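Local coordinates for GGDEF family protein (PDB 5GZS) that probably makes the second messenger cyclic di-GMP as a diguanylate cyclase and binds arginine in its periplasmic, solute-binding-like portion, at residues A[12-15]-A[16-19]; A[81-84]-A[85-89]; A[96-99]-A[100-103]; A[137-140]-A[141-145]. All blocks are in the same frame, centred on the assembly; numbering follows the deposited sequence.

Contact 1: A[12-15]-A[16-19]; sequences ADDV and VTRV
Val15 CA lies 3.5 Å above the plane of the Arg18 guanidinium, over its centre, while Asp13 OD1 comes to the edge and accepts from Arg18 NH1 at 2.6 Å, a salt bridge. Carboxylate and guanidinium are turned 28° against each other, and Arg18 NH1 meets Asp13 OD1 from above the carboxylate plane. Bends at chi2 and chi3 fold the long Arg18 chain back over the start of its own helix. The other oxygen of Asp13, OD2, is hydrogen-bonded to the hydroxyl of Tyr202 of helix 189-218. The carboxylate of Asp14 is likewise met from above its plane, 58° out of it, by the hydroxyl of Thr17, whose OG1 donates to Asp14 OD1 at 2.6 Å. Asp14 OD1 also takes a weak hydrogen bond from Thr17 N at 3.3 Å, and water 1 joins it to Val16 N. Asp suits this place because its short acid can reach forward to the N-H of Thr17, directly, and of Val16, through the water; Thr17 adds a hydroxyl donor to the same oxygen. Regular bonding then begins, with Arg18 N donating to Asp14 O at 3.2 Å. This is a side-chain N-cap, with Asp14 at the cap position of helix 15-28 and its side chain about 5 Å from the bound arginine.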
loop_
_atom_site.group_PDB
_atom_site.type_symbol
_atom_site.label_atom_id
_atom_site.label_comp_id
_atom_site.label_asym_id
_atom_site.label_seq_id
_atom_site.Cartn_x
_atom_site.Cartn_y
_atom_site.Cartn_z
ATOM N N ALA A 12 -29.698 18.268 11.362
ATOM C CA ALA A 12 -29.931 18.256 9.945
ATOM C C ALA A 12 -30.814 17.071 9.595
ATOM O O ALA A 12 -31.715 16.767 10.313
ATOM C CB ALA A 12 -28.617 18.192 9.209
ATOM N N ASP A 13 -30.571 16.438 8.464
ATOM C CA ASP A 13 -31.363 15.316 7.998
ATOM C C ASP A 13 -30.891 14.070 8.682
ATOM O O ASP A 13 -30.031 13.395 8.197
ATOM C CB ASP A 13 -31.197 15.150 6.504
ATOM C CG ASP A 13 -32.176 14.212 5.919
ATOM O OD1 ASP A 13 -33.258 14.089 6.443
ATOM O OD2 ASP A 13 -31.886 13.603 4.908
ATOM N N ASP A 14 -31.461 13.772 9.826
ATOM C CA ASP A 14 -30.975 12.696 10.645
ATOM C C ASP A 14 -31.799 11.475 10.394
ATOM O O ASP A 14 -32.614 11.112 11.182
ATOM C CB ASP A 14 -31.039 13.111 12.089
ATOM C CG ASP A 14 -30.063 12.407 12.922
ATOM O OD1 ASP A 14 -29.785 11.257 12.637
ATOM O OD2 ASP A 14 -29.596 12.990 13.886
ATOM N N VAL A 15 -31.567 10.848 9.266
ATOM C CA VAL A 15 -32.422 9.827 8.806
ATOM C C VAL A 15 -32.293 8.584 9.650
ATOM O O VAL A 15 -33.233 7.874 9.825
ATOM C CB VAL A 15 -32.200 9.584 7.314
ATOM C CG1 VAL A 15 -30.748 9.556 7.005
ATOM C CG2 VAL A 15 -32.860 8.325 6.848
ATOM N N VAL A 16 -31.125 8.339 10.200
ATOM C CA VAL A 16 -30.970 7.136 11.012
ATOM C C VAL A 16 -31.628 7.303 12.382
ATOM O O VAL A 16 -32.090 6.324 12.977
ATOM C CB VAL A 16 -29.478 6.748 11.173
ATOM C CG1 VAL A 16 -29.302 5.576 12.108
ATOM C CG2 VAL A 16 -28.869 6.406 9.814
ATOM N N THR A 17 -31.715 8.535 12.868
ATOM C CA THR A 17 -32.331 8.765 14.170
ATOM C C THR A 17 -33.840 8.606 14.054
ATOM O O THR A 17 -34.497 8.032 14.928
ATOM C CB THR A 17 -31.982 10.165 14.731
ATOM O OG1 THR A 17 -30.563 10.276 14.895
ATOM C CG2 THR A 17 -32.647 10.397 16.082
ATOM N N ARG A 18 -34.375 9.115 12.952
ATOM C CA ARG A 18 -35.773 8.932 12.598
ATOM C C ARG A 18 -36.125 7.464 12.394
ATOM O O ARG A 18 -37.079 6.967 13.017
ATOM C CB ARG A 18 -36.095 9.718 11.343
ATOM C CG ARG A 18 -36.394 11.138 11.628
ATOM C CD ARG A 18 -35.827 12.028 10.593
ATOM N NE ARG A 18 -36.019 11.562 9.226
ATOM C CZ ARG A 18 -35.249 11.998 8.231
ATOM N NH1 ARG A 18 -34.267 12.856 8.514
ATOM N NH2 ARG A 18 -35.428 11.567 6.984
ATOM N N VAL A 19 -35.359 6.762 11.554
ATOM C CA VAL A 19 -35.686 5.358 11.251
ATOM C C VAL A 19 -35.592 4.506 12.508
ATOM O O VAL A 19 -36.482 3.730 12.809
ATOM C CB VAL A 19 -34.769 4.770 10.150
ATOM C CG1 VAL A 19 -34.877 3.268 10.108
ATOM C CG2 VAL A 19 -35.086 5.404 8.788
HETATM O O HOH W 1 -28.743 10.181 10.654
#

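Contact 2: A[81-84]-A[85-89]; sequences LYSY and GGLRL
Leu81 and Ser83 send their side chains to the same side of their strand, toward the returning segment 85-89, whereas Tyr82 between them points away, as alternation along a strand requires. The Ser83 hydroxyl is the polar link. With chi1 at 65°, OG stands between the backbone N and the carbonyl carbon and turns to the returning chain, where Ser83 OG accepts from Leu87 N at 2.7 Å. Serine suits the place, its short arm putting an acceptor close to that amide. A weak bond from Gly86 N to Ser83 O, 3.3 Å, closes the bend, and the backbone angles of Tyr84 and Gly85 are near those of a type II beta turn. Both Gly85 and Gly86 have positive phi, a conformation natural to glycine. Leu81 works by packing: chi1 173° and chi2 63° together bring its CD2 against the returning chain, 3.3 Å from Leu87 O and 3.6 Å from Leu89 N. The turn ends strand 79-83, the middle strand of an antiparallel sheet between 137-140 and 153-156. Leu81 also packs on Val138 and Gln155, and on the reverse side Tyr82 lies against Leu144 and Met147 of helix 144-149.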
loop_
_atom_site.group_PDB
_atom_site.type_symbol
_atom_site.label_atom_id
_atom_site.label_comp_id
_atom_site.label_asym_id
_atom_site.label_seq_id
_atom_site.Cartn_x
_atom_site.Cartn_y
_atom_site.Cartn_z
ATOM N N LEU A 81 -16.684 12.688 2.579
ATOM C CA LEU A 81 -15.954 13.892 2.196
ATOM C C LEU A 81 -16.854 14.689 1.258
ATOM O O LEU A 81 -17.168 14.228 0.150
ATOM C CB LEU A 81 -14.625 13.560 1.500
ATOM C CG LEU A 81 -13.868 14.769 0.918
ATOM C CD1 LEU A 81 -13.435 15.775 2.010
ATOM C CD2 LEU A 81 -12.690 14.289 0.121
ATOM N N TYR A 82 -17.297 15.861 1.699
ATOM C CA TYR A 82 -18.040 16.742 0.806
ATOM C C TYR A 82 -17.092 17.712 0.087
ATOM O O TYR A 82 -16.247 18.366 0.706
ATOM C CB TYR A 82 -19.104 17.525 1.572
ATOM C CG TYR A 82 -20.109 16.662 2.272
ATOM C CD1 TYR A 82 -21.272 16.250 1.624
ATOM C CD2 TYR A 82 -19.897 16.255 3.579
ATOM C CE1 TYR A 82 -22.196 15.457 2.263
ATOM C CE2 TYR A 82 -20.804 15.468 4.230
ATOM C CZ TYR A 82 -21.950 15.059 3.571
ATOM O OH TYR A 82 -22.853 14.281 4.245
ATOM N N SER A 83 -17.239 17.826 -1.219
ATOM C CA SER A 83 -16.306 18.661 -1.955
ATOM C C SER A 83 -16.840 19.011 -3.327
ATOM O O SER A 83 -17.552 18.235 -3.971
ATOM C CB SER A 83 -14.932 17.975 -2.085
ATOM O OG SER A 83 -14.980 16.779 -2.866
ATOM N N TYR A 84 -16.499 20.214 -3.749
ATOM C CA TYR A 84 -16.830 20.676 -5.077
ATOM C C TYR A 84 -15.944 19.877 -6.016
ATOM O O TYR A 84 -14.715 19.977 -5.945
ATOM C CB TYR A 84 -16.624 22.205 -5.189
ATOM C CG TYR A 84 -17.791 22.993 -4.628
ATOM C CD1 TYR A 84 -19.056 22.866 -5.191
ATOM C CD2 TYR A 84 -17.644 23.846 -3.532
ATOM C CE1 TYR A 84 -20.146 23.557 -4.695
ATOM C CE2 TYR A 84 -18.743 24.562 -3.023
ATOM C CZ TYR A 84 -19.993 24.403 -3.618
ATOM O OH TYR A 84 -21.116 25.071 -3.160
ATOM N N GLY A 85 -16.553 19.031 -6.842
ATOM C CA GLY A 85 -15.793 18.209 -7.771
ATOM C C GLY A 85 -15.598 16.754 -7.363
ATOM O O GLY A 85 -15.398 15.886 -8.218
ATOM N N GLY A 86 -15.651 16.473 -6.064
ATOM C CA GLY A 86 -15.512 15.110 -5.583
ATOM C C GLY A 86 -14.064 14.690 -5.401
ATOM O O GLY A 86 -13.587 13.742 -6.028
ATOM N N LEU A 87 -13.359 15.390 -4.523
ATOM C CA LEU A 87 -11.951 15.112 -4.317
ATOM C C LEU A 87 -11.752 13.892 -3.428
ATOM O O LEU A 87 -12.716 13.278 -2.973
ATOM C CB LEU A 87 -11.278 16.335 -3.714
ATOM C CG LEU A 87 -11.440 17.560 -4.614
ATOM C CD1 LEU A 87 -11.148 18.848 -3.859
ATOM C CD2 LEU A 87 -10.509 17.409 -5.797
ATOM N N ARG A 88 -10.501 13.528 -3.189
ATOM C CA ARG A 88 -10.227 12.533 -2.172
ATOM C C ARG A 88 -9.466 13.194 -1.021
ATOM O O ARG A 88 -8.893 14.273 -1.188
ATOM C CB ARG A 88 -9.444 11.365 -2.757
ATOM C CG ARG A 88 -10.297 10.382 -3.537
ATOM C CD ARG A 88 -9.539 9.084 -3.774
ATOM N NE ARG A 88 -8.096 9.318 -3.815
ATOM C CZ ARG A 88 -7.198 8.418 -4.203
ATOM N NH1 ARG A 88 -7.589 7.212 -4.605
ATOM N NH2 ARG A 88 -5.908 8.731 -4.196
ATOM N N LEU A 89 -9.504 12.565 0.148
ATOM C CA LEU A 89 -8.683 12.991 1.280
ATOM C C LEU A 89 -7.242 13.313 0.876
ATOM O O LEU A 89 -6.773 14.423 1.104
ATOM C CB LEU A 89 -8.681 11.920 2.361
ATOM C CG LEU A 89 -10.042 11.674 2.983
ATOM C CD1 LEU A 89 -10.026 10.388 3.758
ATOM C CD2 LEU A 89 -10.354 12.831 3.897
#

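Contact 3: A[96-99]-A[100-103]; sequences GIPK and GTTY. With ARG (arginine), chain B.
Thr101 and Pro98 meet at the type II beta turn that carries one wall of the arginine pocket, a site of the kind expected in a family 3 solute-binding domain. Thr101 OG1 donates to Pro98 O at 2.8 Å, from a position tilted 34° off the carbonyl plane, and Thr101 OG1 itself accepts from Tyr103 N at 3.2 Å. One hydroxyl thus ties the turn and caps the coming helix. It can do both because chi1, 65°, places OG1 between the backbone N and the carbonyl carbon, while the methyl CG2 of Thr101 is left to pack 3.5 Å from Pro98 CB. Gly100 fits the third position of a type II turn, where phi is positive, and proline, whose ring packs on both Thr101 and Tyr103, suits the last strand position, where the turn starts. The Tyr103 ring presents its edge to the proline, CD2 lying 3.9 Å from Pro98 CG. Ile97 adds its CG2 methyl beside Tyr103 CB. Toward the ligand, Thr102 N donates to the carboxylate O of the bound arginine at 2.7 Å. The end of the Tyr103 ring packs on the ligand chain, Tyr103 CZ being 3.7 Å from CB of the bound arginine, and Tyr103 OH is hydrogen-bonded to Thr79. Gly100 O accepts from Arg64, which also binds the ligand. Strand 94-98, paired in parallel with 115-119, leads into this turn, and helix 103-110 leaves it with Tyr103 packed against strand 137-140; Lys99, at the bend, makes a salt bridge with Glu120.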
loop_
_atom_site.group_PDB
_atom_site.type_symbol
_atom_site.label_atom_id
_atom_site.label_comp_id
_atom_site.label_asym_id
_atom_site.label_seq_id
_atom_site.Cartn_x
_atom_site.Cartn_y
_atom_site.Cartn_z
ATOM N N GLY A 96 -12.625 20.958 6.466
ATOM C CA GLY A 96 -13.551 21.418 7.485
ATOM C C GLY A 96 -13.925 20.251 8.382
ATOM O O GLY A 96 -14.102 19.118 7.913
ATOM N N ILE A 97 -14.025 20.521 9.675
ATOM C CA ILE A 97 -14.282 19.464 10.636
ATOM C C ILE A 97 -15.352 19.895 11.620
ATOM O O ILE A 97 -15.216 20.939 12.281
ATOM C CB ILE A 97 -13.006 19.068 11.425
ATOM C CG1 ILE A 97 -11.886 18.601 10.486
ATOM C CG2 ILE A 97 -13.327 17.990 12.459
ATOM C CD1 ILE A 97 -12.088 17.207 9.894
ATOM N N PRO A 98 -16.423 19.090 11.732
ATOM C CA PRO A 98 -17.486 19.355 12.705
ATOM C C PRO A 98 -16.901 19.325 14.102
ATOM O O PRO A 98 -16.107 18.439 14.426
ATOM C CB PRO A 98 -18.472 18.202 12.501
ATOM C CG PRO A 98 -18.028 17.499 11.275
ATOM C CD PRO A 98 -16.579 17.780 11.093
ATOM N N LYS A 99 -17.272 20.293 14.919
ATOM C CA LYS A 99 -16.647 20.418 16.217
ATOM C C LYS A 99 -17.328 19.447 17.185
ATOM O O LYS A 99 -18.536 19.210 17.094
ATOM C CB LYS A 99 -16.723 21.869 16.702
ATOM C CG LYS A 99 -16.655 22.027 18.200
ATOM C CD LYS A 99 -17.419 23.243 18.639
ATOM C CE LYS A 99 -18.831 22.778 18.541
ATOM N NZ LYS A 99 -20.025 23.593 18.871
ATOM N N GLY A 100 -16.543 18.861 18.082
ATOM C CA GLY A 100 -17.042 17.870 19.019
ATOM C C GLY A 100 -17.013 16.442 18.489
ATOM O O GLY A 100 -17.251 15.483 19.235
ATOM N N THR A 101 -16.731 16.286 17.199
ATOM C CA THR A 101 -16.810 14.955 16.612
ATOM C C THR A 101 -15.517 14.193 16.764
ATOM O O THR A 101 -14.477 14.740 17.113
ATOM C CB THR A 101 -17.158 14.968 15.103
ATOM O OG1 THR A 101 -16.099 15.591 14.366
ATOM C CG2 THR A 101 -18.484 15.669 14.851
ATOM N N THR A 102 -15.619 12.911 16.467
ATOM C CA THR A 102 -14.506 12.001 16.482
ATOM C C THR A 102 -13.595 12.251 15.270
ATOM O O THR A 102 -12.470 11.746 15.210
ATOM C CB THR A 102 -15.030 10.550 16.493
ATOM O OG1 THR A 102 -14.063 9.682 17.088
ATOM C CG2 THR A 102 -15.371 10.083 15.084
ATOM N N TYR A 103 -14.079 13.066 14.331
ATOM C CA TYR A 103 -13.403 13.277 13.046
ATOM C C TYR A 103 -12.092 14.060 13.128
ATOM O O TYR A 103 -11.240 13.958 12.231
ATOM C CB TYR A 103 -14.350 13.983 12.072
ATOM C CG TYR A 103 -15.593 13.171 11.732
ATOM C CD1 TYR A 103 -15.608 11.793 11.887
ATOM C CD2 TYR A 103 -16.744 13.789 11.235
ATOM C CE1 TYR A 103 -16.742 11.042 11.571
ATOM C CE2 TYR A 103 -17.884 13.051 10.919
ATOM C CZ TYR A 103 -17.881 11.674 11.088
ATOM O OH TYR A 103 -19.011 10.929 10.762
HETATM N N ARG B . -20.225 9.628 15.264
HETATM C CA ARG B . -19.239 10.698 15.292
HETATM C C ARG B . -19.107 11.277 16.696
HETATM O O ARG B . -18.083 11.851 17.060
HETATM C CB ARG B . -19.615 11.788 14.305
HETATM C CG ARG B . -20.914 12.499 14.630
HETATM C CD ARG B . -21.335 13.300 13.417
HETATM N NE ARG B . -22.518 14.094 13.667
HETATM C CZ ARG B . -23.744 13.594 13.741
HETATM N NH1 ARG B . -23.949 12.288 13.598
HETATM N NH2 ARG B . -24.761 14.405 13.977
HETATM O OXT ARG B . -20.027 11.183 17.501
#

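Contact 4: A[137-140]-A[141-145]; sequences VVDA and INQLK. With ARG (arginine), chain B.
Ala140 CB and Asn142 OD1 come within 3.5 Å of each other where strand 137-140 turns toward helix 144-149, a strand-to-helix turn that forms part of the arginine pocket. Both residues face the ligand side chain: Ala140 CB lies 3.9 Å from CD of the bound arginine, and Asn142 OD1 is 3.6 Å from its NH1. A bare methyl suits the first place, since it lies against the aliphatic part of the ligand. The amide suits the second, because its carbonyl oxygen turns toward a guanidinium while ND2 donates to Glu11 O, which would hold the amide in this rotation. Behind this first shell, the turn is tied by Gln143 N, which donates to Ala140 O at 3.0 Å in a nearly straight bond (166°), though from above the carbonyl plane. That carbonyl has a second partner in Tyr82 OH. At the strand end Asp139 OD1 accepts from the N-H of the next residue, Ala140, at 2.7 Å. Gln143 bends at chi2 (-60°) and lays its CG against the Asp139 carboxylate, with its amide nearly parallel to it, the two planes being 20° apart. Farther out, Ile141 packs on Ile199 of helix 189-218, and the remaining oxygen of the acid, Asp139 OD2, is hydrogen-bonded to Tyr119 OH.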
loop_
_atom_site.group_PDB
_atom_site.type_symbol
_atom_site.label_atom_id
_atom_site.label_comp_id
_atom_site.label_asym_id
_atom_site.label_seq_id
_atom_site.Cartn_x
_atom_site.Cartn_y
_atom_site.Cartn_z
ATOM N N VAL A 137 -15.138 19.197 3.357
ATOM C CA VAL A 137 -15.642 18.967 4.695
ATOM C C VAL A 137 -15.891 17.478 4.927
ATOM O O VAL A 137 -16.427 16.779 4.055
ATOM C CB VAL A 137 -16.940 19.763 4.923
ATOM C CG1 VAL A 137 -17.935 18.988 5.804
ATOM C CG2 VAL A 137 -16.621 21.160 5.460
ATOM N N VAL A 138 -15.477 16.990 6.090
ATOM C CA VAL A 138 -15.784 15.623 6.459
ATOM C C VAL A 138 -16.950 15.613 7.446
ATOM O O VAL A 138 -16.836 16.149 8.543
ATOM C CB VAL A 138 -14.552 14.902 7.058
ATOM C CG1 VAL A 138 -14.962 13.621 7.756
ATOM C CG2 VAL A 138 -13.537 14.600 5.958
ATOM N N ASP A 139 -18.074 15.019 7.055
ATOM C CA ASP A 139 -19.226 14.960 7.953
ATOM C C ASP A 139 -20.174 13.795 7.657
ATOM O O ASP A 139 -20.051 13.100 6.637
ATOM C CB ASP A 139 -19.994 16.277 7.898
ATOM C CG ASP A 139 -20.707 16.601 9.212
ATOM O OD1 ASP A 139 -20.714 15.755 10.142
ATOM O OD2 ASP A 139 -21.275 17.711 9.303
ATOM N N ALA A 140 -21.128 13.591 8.559
ATOM C CA ALA A 140 -22.019 12.426 8.510
ATOM C C ALA A 140 -23.143 12.561 7.493
ATOM O O ALA A 140 -23.297 13.591 6.845
ATOM C CB ALA A 140 -22.603 12.174 9.865
ATOM N N ILE A 141 -23.941 11.500 7.393
ATOM C CA ILE A 141 -25.087 11.420 6.485
ATOM C C ILE A 141 -26.081 12.559 6.711
ATOM O O ILE A 141 -26.780 12.958 5.786
ATOM C CB ILE A 141 -25.810 10.036 6.623
ATOM C CG1 ILE A 141 -26.869 9.840 5.535
ATOM C CG2 ILE A 141 -26.417 9.871 7.997
ATOM C CD1 ILE A 141 -27.450 8.448 5.506
ATOM N N ASN A 142 -26.123 13.099 7.930
ATOM C CA ASN A 142 -26.946 14.284 8.232
ATOM C C ASN A 142 -26.809 15.418 7.221
ATOM O O ASN A 142 -27.762 16.157 6.942
ATOM C CB ASN A 142 -26.592 14.813 9.611
ATOM C CG ASN A 142 -26.720 13.751 10.683
ATOM O OD1 ASN A 142 -25.971 12.767 10.694
ATOM N ND2 ASN A 142 -27.672 13.938 11.584
ATOM N N GLN A 143 -25.617 15.551 6.665
ATOM C CA GLN A 143 -25.348 16.641 5.749
ATOM C C GLN A 143 -25.598 16.280 4.289
ATOM O O GLN A 143 -25.636 17.164 3.438
ATOM C CB GLN A 143 -23.910 17.112 5.914
ATOM C CG GLN A 143 -23.527 17.482 7.336
ATOM C CD GLN A 143 -24.377 18.607 7.908
ATOM O OE1 GLN A 143 -24.892 19.448 7.168
ATOM N NE2 GLN A 143 -24.501 18.646 9.244
ATOM N N LEU A 144 -25.799 14.998 4.001
ATOM C CA LEU A 144 -25.817 14.532 2.621
ATOM C C LEU A 144 -26.859 15.231 1.744
ATOM O O LEU A 144 -26.518 15.849 0.718
ATOM C CB LEU A 144 -26.046 13.020 2.572
ATOM C CG LEU A 144 -25.821 12.436 1.173
ATOM C CD1 LEU A 144 -24.408 12.752 0.714
ATOM C CD2 LEU A 144 -26.051 10.935 1.154
ATOM N N LYS A 145 -28.127 15.120 2.137
ATOM C CA LYS A 145 -29.212 15.683 1.342
ATOM C C LYS A 145 -29.061 17.224 1.203
ATOM O O LYS A 145 -29.039 17.728 0.084
ATOM C CB LYS A 145 -30.568 15.268 1.935
ATOM C CG LYS A 145 -31.802 15.744 1.168
ATOM C CD LYS A 145 -33.092 15.250 1.831
ATOM C CE LYS A 145 -33.593 14.034 1.089
ATOM N NZ LYS A 145 -34.487 13.114 1.858
HETATM N N ARG B . -20.225 9.628 15.264
HETATM C CA ARG B . -19.239 10.698 15.292
HETATM C C ARG B . -19.107 11.277 16.696
HETATM O O ARG B . -18.083 11.851 17.060
HETATM C CB ARG B . -19.615 11.788 14.305
HETATM C CG ARG B . -20.914 12.499 14.630
HETATM C CD ARG B . -21.335 13.300 13.417
HETATM N NE ARG B . -22.518 14.094 13.667
HETATM C CZ ARG B . -23.744 13.594 13.741
HETATM N NH1 ARG B . -23.949 12.288 13.598
HETATM N NH2 ARG B . -24.761 14.405 13.977
HETATM O OXT ARG B . -20.027 11.183 17.501
#

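How the contacts relate
All four contacts are local, follow one another in series and neither nest nor cross; each closes a bend next to a strand or helix. Contact 1 ends the loop after strand 6-10 and starts helix 15-28. Contact 2 turns the chain out of strand 79-83, and contact 3 carries it from strand 94-98 into helix 103-110. Contact 4, last in sequence, turns strand 137-140 toward helix 144-149 and touches all the others. Backbone hydrogen bonds join it to contact 2 through Tyr82 N and Val137 O, to contact 3 through Gly96 O and Val138 N, and to contact 1 through Asp13 N and Asn142 O. Contacts 3 and 4 both touch the arginine.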